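Local coordinates for putative methyl-accepting chemotaxis signal transduction protein (Campylobacter jejuni subsp. jejuni serotype O:2, PDB 4XMR) that probably senses amino acids such as isoleucine through a tandem-PAS (dCache-type) periplasmic domain and passes the signal across the membrane to steer chemotaxis, at residues B[22-25]-B[26-30]; B[171-174]-B[175-179]. One frame throughout, in Å; residues are numbered along the deposited sequence.

Contact 1. Residues B[22-25]-B[26-30]; sequences LKVT and QSTVE
Thr28 turns its hydroxyl back along the helix onto the carbonyl of Val24, one turn earlier, with OG1 to Val24 O at 2.8 Å. With OG1 beside the backbone N (chi1 -60°), Thr28 doubles the ordinary helical bond: its N reaches the same Val24 O at 3.0 Å, and the two donors come from opposite faces of the carbonyl plane. On another side of the helix, Gln26 runs extended, CG anti to the backbone N (chi1 175°), alongside strand 224-233 to Glu30. Glu30 OE2 lies almost in the amide plane of Gln26, while NE2 stands above the carboxylate plane; the bond is nearly straight (175°), NE2 to OE2 being 2.9 Å. Both interactions are i to i+4 contacts within the long N-terminal helix 9-48, the helix that runs the length of the tandem-PAS module. Lys23 joins the polar cluster through water: one water accepts from Lys23 NZ (2.9 Å), donates to Glu30 OE1 and also bonds Ser27 OG, while a second links Lys23 NZ with Gln26 OE1. Lysine and carboxylate are thus bridged, with Lys23 NZ 5.4 Å from Glu30 OE1. The opposite chemistry marks Leu22 and Val29, which are buried against strand 236-243. Val29 CG2 also lies 3.5 Å from Thr25 O, and Thr25 OG1 has its polar partners, Thr177 OG1 and Thr173 OG1, outside the segment.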
# COMPACT_ATOMS: atom_id res chain seq x y z
N LEU B 22 -17.12 1.57 -2.30
CA LEU B 22 -16.62 1.62 -3.66
C LEU B 22 -15.36 2.49 -3.74
O LEU B 22 -14.38 2.11 -4.40
CB LEU B 22 -17.71 2.13 -4.61
CG LEU B 22 -17.29 2.24 -6.08
CD1 LEU B 22 -16.82 0.89 -6.62
CD2 LEU B 22 -18.46 2.76 -6.91
N LYS B 23 -15.37 3.62 -3.04
CA LYS B 23 -14.21 4.52 -3.04
C LYS B 23 -12.98 3.85 -2.41
O LYS B 23 -11.86 4.10 -2.85
CB LYS B 23 -14.52 5.85 -2.37
CG LYS B 23 -13.40 6.88 -2.55
CD LYS B 23 -13.77 8.28 -2.12
CE LYS B 23 -12.59 9.22 -2.28
NZ LYS B 23 -12.05 9.22 -3.68
N VAL B 24 -13.18 3.00 -1.41
CA VAL B 24 -12.03 2.26 -0.86
C VAL B 24 -11.39 1.38 -1.93
O VAL B 24 -10.16 1.29 -2.01
CB VAL B 24 -12.44 1.41 0.36
CG1 VAL B 24 -11.29 0.49 0.80
CG2 VAL B 24 -12.88 2.30 1.51
N THR B 25 -12.21 0.73 -2.75
CA THR B 25 -11.66 -0.08 -3.83
C THR B 25 -10.99 0.80 -4.89
O THR B 25 -9.92 0.45 -5.40
CB THR B 25 -12.72 -1.05 -4.40
OG1 THR B 25 -12.94 -2.10 -3.45
CG2 THR B 25 -12.29 -1.67 -5.73
N GLN B 26 -11.59 1.94 -5.21
CA GLN B 26 -10.94 2.90 -6.09
C GLN B 26 -9.56 3.31 -5.55
O GLN B 26 -8.57 3.30 -6.30
CB GLN B 26 -11.82 4.14 -6.30
CG GLN B 26 -11.15 5.23 -7.12
CD GLN B 26 -12.00 6.47 -7.23
OE1 GLN B 26 -13.22 6.41 -7.08
NE2 GLN B 26 -11.37 7.60 -7.50
N SER B 27 -9.50 3.64 -4.27
CA SER B 27 -8.24 4.02 -3.64
C SER B 27 -7.20 2.90 -3.71
O SER B 27 -6.01 3.15 -3.87
CB SER B 27 -8.47 4.42 -2.18
OG SER B 27 -9.23 5.62 -2.10
N THR B 28 -7.66 1.66 -3.57
CA THR B 28 -6.78 0.51 -3.63
C THR B 28 -6.07 0.46 -4.98
O THR B 28 -4.86 0.27 -5.06
CB THR B 28 -7.56 -0.79 -3.38
OG1 THR B 28 -8.16 -0.73 -2.08
CG2 THR B 28 -6.66 -2.01 -3.46
N VAL B 29 -6.83 0.64 -6.05
CA VAL B 29 -6.27 0.66 -7.39
C VAL B 29 -5.31 1.83 -7.59
O VAL B 29 -4.22 1.67 -8.14
CB VAL B 29 -7.39 0.70 -8.44
CG1 VAL B 29 -6.83 0.87 -9.83
CG2 VAL B 29 -8.26 -0.55 -8.34
N GLU B 30 -5.71 3.01 -7.13
CA GLU B 30 -4.90 4.21 -7.30
C GLU B 30 -3.57 4.08 -6.57
O GLU B 30 -2.52 4.47 -7.09
CB GLU B 30 -5.65 5.43 -6.78
CG GLU B 30 -6.85 5.83 -7.63
CD GLU B 30 -7.70 6.90 -6.97
OE1 GLU B 30 -7.59 7.09 -5.74
OE2 GLU B 30 -8.49 7.55 -7.69
O HOH W 1 -10.06 7.14 -4.32
O HOH W 2 -14.50 9.02 -5.70

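Contact 2. Residues B[171-174]-B[175-179]; sequences AKTP and GNTFL
Thr173 and Thr177 share one torsion: in each, OG1 sits between the backbone N and the carbonyl carbon (chi1 64° and 59°), which turns the two hydroxyls toward each other across the bend. Thr173 OG1 and Thr177 OG1 come to 3.1 Å, the side chains crossing at a slant. Each has firmer partners elsewhere: Thr173 OG1 is hydrogen-bonded to Val170 O, and both hydroxyls bond Thr25 OG1 of helix 9-48. Between them Pro174 and Gly175 carry the chain round. The proline ring packs on Leu21 of helix 9-48 and on Val24 of the second subunit. Gly175 takes a positive phi (80°) as the chain turns. Asn176 then forms the centre of an inverse gamma turn, in which Thr177 N makes a weak bond to Gly175 O (2.9 Å), and the Asn176 side chain is held through ND2 by Thr241 O. The segment connects helix 163-171 to strand 177-180, the passage from the membrane-distal PAS-like module, which holds the isoleucine, to the second sheet of the tandem-PAS domain. Thr177 OG1 and its CG2 pack loosely beside Pro174 O, each 3.9 Å from it. With its polar side chains engaged in this way, the turn is probably held largely by partners around it: the long N-terminal helix, the end of helix 163-171 at Val170, and Thr241 on the neighbouring strand 236-243.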
# COMPACT_ATOMS: atom_id res chain seq x y z
N ALA B 171 -9.46 -8.14 -2.88
CA ALA B 171 -10.20 -9.16 -2.14
C ALA B 171 -10.31 -8.87 -0.64
O ALA B 171 -11.24 -9.33 0.02
CB ALA B 171 -9.59 -10.53 -2.38
N LYS B 172 -9.37 -8.10 -0.11
CA LYS B 172 -9.37 -7.79 1.32
C LYS B 172 -10.24 -6.60 1.67
O LYS B 172 -10.50 -6.34 2.84
CB LYS B 172 -7.93 -7.54 1.81
CG LYS B 172 -7.05 -8.78 1.85
CD LYS B 172 -5.66 -8.42 2.38
CE LYS B 172 -4.78 -9.65 2.56
NZ LYS B 172 -5.32 -10.57 3.60
N THR B 173 -10.69 -5.86 0.66
CA THR B 173 -11.48 -4.68 0.93
C THR B 173 -12.90 -5.04 1.37
O THR B 173 -13.45 -6.05 0.94
CB THR B 173 -11.60 -3.76 -0.31
OG1 THR B 173 -12.32 -4.44 -1.35
CG2 THR B 173 -10.22 -3.32 -0.81
N PRO B 174 -13.50 -4.20 2.22
CA PRO B 174 -14.92 -4.41 2.55
C PRO B 174 -15.83 -4.23 1.34
O PRO B 174 -15.45 -3.66 0.32
CB PRO B 174 -15.21 -3.31 3.57
CG PRO B 174 -14.16 -2.25 3.27
CD PRO B 174 -12.94 -3.00 2.87
N GLY B 175 -17.06 -4.73 1.47
CA GLY B 175 -18.04 -4.57 0.41
C GLY B 175 -17.86 -5.58 -0.71
O GLY B 175 -16.77 -6.12 -0.94
N ASN B 176 -18.96 -5.81 -1.42
CA ASN B 176 -18.94 -6.69 -2.58
C ASN B 176 -18.45 -5.91 -3.79
O ASN B 176 -19.23 -5.55 -4.69
CB ASN B 176 -20.33 -7.26 -2.83
CG ASN B 176 -20.33 -8.26 -3.95
OD1 ASN B 176 -19.45 -9.13 -4.02
ND2 ASN B 176 -21.32 -8.17 -4.83
N THR B 177 -17.14 -5.63 -3.78
CA THR B 177 -16.53 -4.82 -4.82
C THR B 177 -15.73 -5.69 -5.77
O THR B 177 -15.23 -6.76 -5.41
CB THR B 177 -15.64 -3.72 -4.24
OG1 THR B 177 -14.62 -4.33 -3.45
CG2 THR B 177 -16.44 -2.76 -3.36
N PHE B 178 -15.61 -5.22 -7.01
CA PHE B 178 -14.91 -5.96 -8.05
C PHE B 178 -14.43 -5.02 -9.15
O PHE B 178 -14.86 -3.88 -9.21
CB PHE B 178 -15.74 -7.15 -8.58
CG PHE B 178 -17.16 -6.80 -8.96
CD1 PHE B 178 -18.16 -6.75 -8.00
CD2 PHE B 178 -17.52 -6.61 -10.29
CE1 PHE B 178 -19.48 -6.46 -8.34
CE2 PHE B 178 -18.84 -6.32 -10.64
CZ PHE B 178 -19.81 -6.25 -9.66
N LEU B 179 -13.51 -5.51 -9.97
CA LEU B 179 -12.90 -4.73 -11.04
C LEU B 179 -13.05 -5.43 -12.37
O LEU B 179 -12.83 -6.64 -12.46
CB LEU B 179 -11.40 -4.55 -10.80
CG LEU B 179 -10.89 -3.82 -9.58
CD1 LEU B 179 -9.36 -3.75 -9.67
CD2 LEU B 179 -11.49 -2.43 -9.47

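In the fold
Contact 1 is the more buried of the two, set in the middle of helix 9-48 with one face on the sheet of the second PAS-like module, a watered face at Lys23, Gln26 and Glu30, and Val24 at the second subunit; contact 2 is a surface turn leading into strand 177-180 of that sheet. Their centres are about 9 Å apart, and they meet in a shared cluster of threonine hydroxyls, flanked by hydrophobic packing of Val29 on Leu179. Regular i to i+4 bonds and bridging waters characterise 22-30, whereas 171-179 relies on backbone geometry and outside partners. Both reach the dimer interface, where Val24 and Pro174 pair reciprocally with the other subunit.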